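Local coordinates for sialidase domain-containing protein (Dyadobacter fermentans, PDB 5HX0) that is of unknown function but is probably a sialidase-like six-bladed beta-propeller that binds or cleaves glycans, at residues Phe279-Gly284 with Leu366-Ala371. Sequence-based numbering, arbitrary orientation.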
loop_
_atom_site.group_PDB
_atom_site.type_symbol
_atom_site.label_atom_id
_atom_site.label_comp_id
_atom_site.label_asym_id
_atom_site.label_seq_id
_atom_site.Cartn_x
_atom_site.Cartn_y
_atom_site.Cartn_z
ATOM N N PHE A 279 -6.712 -9.759 29.673
ATOM C CA PHE A 279 -5.917 -8.710 30.305
ATOM C C PHE A 279 -6.205 -7.385 29.600
ATOM O O PHE A 279 -5.939 -7.253 28.399
ATOM C CB PHE A 279 -4.421 -9.036 30.242
ATOM C CG PHE A 279 -4.047 -10.357 30.879
ATOM C CD1 PHE A 279 -3.936 -10.469 32.274
ATOM C CD2 PHE A 279 -3.795 -11.474 30.094
ATOM C CE1 PHE A 279 -3.571 -11.680 32.880
ATOM C CE2 PHE A 279 -3.438 -12.704 30.695
ATOM C CZ PHE A 279 -3.324 -12.797 32.092
ATOM N N LEU A 280 -6.701 -6.398 30.348
ATOM C CA LEU A 280 -7.471 -5.294 29.776
ATOM C C LEU A 280 -6.838 -3.930 30.035
ATOM O O LEU A 280 -6.515 -3.588 31.178
ATOM C CB LEU A 280 -8.888 -5.305 30.340
ATOM C CG LEU A 280 -9.568 -6.673 30.415
ATOM C CD1 LEU A 280 -10.844 -6.567 31.212
ATOM C CD2 LEU A 280 -9.856 -7.201 29.008
ATOM N N ARG A 281 -6.675 -3.152 28.966
ATOM C CA ARG A 281 -6.372 -1.726 29.067
ATOM C C ARG A 281 -7.652 -0.936 29.352
ATOM O O ARG A 281 -8.707 -1.219 28.787
ATOM C CB ARG A 281 -5.741 -1.231 27.766
ATOM C CG ARG A 281 -5.600 0.298 27.667
ATOM C CD ARG A 281 -4.979 0.707 26.323
ATOM N NE ARG A 281 -4.900 2.162 26.212
ATOM C CZ ARG A 281 -4.231 2.816 25.261
ATOM N NH1 ARG A 281 -3.585 2.151 24.318
ATOM N NH2 ARG A 281 -4.194 4.143 25.260
ATOM N N THR A 282 -7.559 0.067 30.219
ATOM C CA THR A 282 -8.732 0.844 30.597
ATOM C C THR A 282 -8.570 2.308 30.193
ATOM O O THR A 282 -7.466 2.794 29.950
ATOM C CB THR A 282 -9.003 0.793 32.115
ATOM O OG1 THR A 282 -7.834 1.216 32.825
ATOM C CG2 THR A 282 -9.414 -0.615 32.572
ATOM N N ALA A 283 -9.699 3.008 30.147
ATOM C CA ALA A 283 -9.742 4.466 30.138
ATOM C C ALA A 283 -10.684 4.900 31.252
ATOM O O ALA A 283 -11.713 4.258 31.482
ATOM C CB ALA A 283 -10.211 5.027 28.776
ATOM N N GLY A 284 -10.315 5.957 31.970
ATOM C CA GLY A 284 -11.128 6.408 33.085
ATOM C C GLY A 284 -10.856 5.704 34.395
ATOM O O GLY A 284 -11.660 5.825 35.325
ATOM N N LEU A 366 5.264 5.036 22.696
ATOM C CA LEU A 366 6.085 3.828 22.761
ATOM C C LEU A 366 5.227 2.746 23.400
ATOM O O LEU A 366 4.096 3.007 23.815
ATOM C CB LEU A 366 7.387 4.059 23.558
ATOM C CG LEU A 366 7.282 4.756 24.926
ATOM C CD1 LEU A 366 6.666 3.855 26.017
ATOM C CD2 LEU A 366 8.663 5.268 25.421
ATOM N N GLY A 367 5.787 1.538 23.520
ATOM C CA GLY A 367 5.130 0.466 24.245
ATOM C C GLY A 367 4.577 -0.647 23.379
ATOM O O GLY A 367 5.234 -1.105 22.435
ATOM N N TYR A 368 3.360 -1.092 23.687
ATOM C CA TYR A 368 2.721 -2.205 22.989
ATOM C C TYR A 368 3.640 -3.432 22.875
ATOM O O TYR A 368 3.863 -3.929 21.766
ATOM C CB TYR A 368 2.255 -1.761 21.607
ATOM C CG TYR A 368 1.008 -0.891 21.605
ATOM C CD1 TYR A 368 0.967 0.324 22.286
ATOM C CD2 TYR A 368 -0.143 -1.309 20.939
ATOM C CE1 TYR A 368 -0.183 1.124 22.295
ATOM C CE2 TYR A 368 -1.290 -0.529 20.937
ATOM C CZ TYR A 368 -1.305 0.683 21.616
ATOM O OH TYR A 368 -2.453 1.443 21.595
ATOM N N PRO A 369 4.158 -3.940 23.987
ATOM C CA PRO A 369 5.057 -5.095 23.884
ATOM C C PRO A 369 4.332 -6.371 23.467
ATOM O O PRO A 369 3.133 -6.556 23.683
ATOM C CB PRO A 369 5.662 -5.221 25.292
ATOM C CG PRO A 369 4.584 -4.653 26.188
ATOM C CD PRO A 369 3.973 -3.517 25.387
ATOM N N TRP A 370 5.115 -7.276 22.892
ATOM C CA TRP A 370 4.631 -8.564 22.410
ATOM C C TRP A 370 5.800 -9.535 22.481
ATOM O O TRP A 370 6.848 -9.277 21.879
ATOM C CB TRP A 370 4.099 -8.430 20.968
ATOM C CG TRP A 370 3.204 -9.555 20.517
ATOM C CD1 TRP A 370 3.551 -10.864 20.326
ATOM C CD2 TRP A 370 1.814 -9.452 20.195
ATOM N NE1 TRP A 370 2.442 -11.591 19.890
ATOM C CE2 TRP A 370 1.370 -10.736 19.804
ATOM C CE3 TRP A 370 0.904 -8.388 20.173
ATOM C CZ2 TRP A 370 0.049 -10.977 19.393
ATOM C CZ3 TRP A 370 -0.392 -8.631 19.776
ATOM C CH2 TRP A 370 -0.811 -9.912 19.390
ATOM N N ALA A 371 5.641 -10.631 23.220
ATOM C CA ALA A 371 6.755 -11.535 23.482
ATOM C C ALA A 371 6.642 -12.806 22.652
ATOM O O ALA A 371 5.544 -13.241 22.285
ATOM C CB ALA A 371 6.837 -11.897 24.966
#
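Arg-281 brings NH1, at the edge of its guanidinium, up to the phenol oxygen of Tyr-368, with NH1 3.0 Å from OH and 3.8 Å from CZ. The hydroxyl sits close to the guanidinium plane, while from the tyrosine's side NH1 comes in obliquely to the ring. The two flat groups are turned 77° apart and the side chains cross at about a right angle, so they meet at their polar ends without stacking. The CA atoms of Arg-281 and Tyr-368 are 10.9 Å apart, and both side chains bridge that gap, the arginine with CG opposite the backbone N (chi1 170°) and the chain straight out to NE, the tyrosine ring coming from the other strand.

Glu-265, on the neighbouring strand 262-270, ties the pair together, its OE1 in a salt bridge with NH1 of Arg-281 and its OE2 hydrogen-bonded to OH of Tyr-368. The two strands belong to different four-stranded antiparallel sheets, 276-283 in one blade and 367-375 in another, of the six-bladed beta-propeller expected of a sialidase-like protein. The contact's centre lies about 8 Å from that of the chain. Tyr-368 with Glu-265, and Arg-209 and Arg-331 against the tyrosine, are consistent with a sialidase active site, where a tyrosine paired with a glutamate acts as nucleophile beside clustered arginines; such a role here is only an inference. An acetate ion about 3 Å from the nearest atom of the Tyr-368 side chain and a tetraethylene glycol about 4 Å from that of Arg-281, both probably from the crystallisation liquor, suggest a pocket.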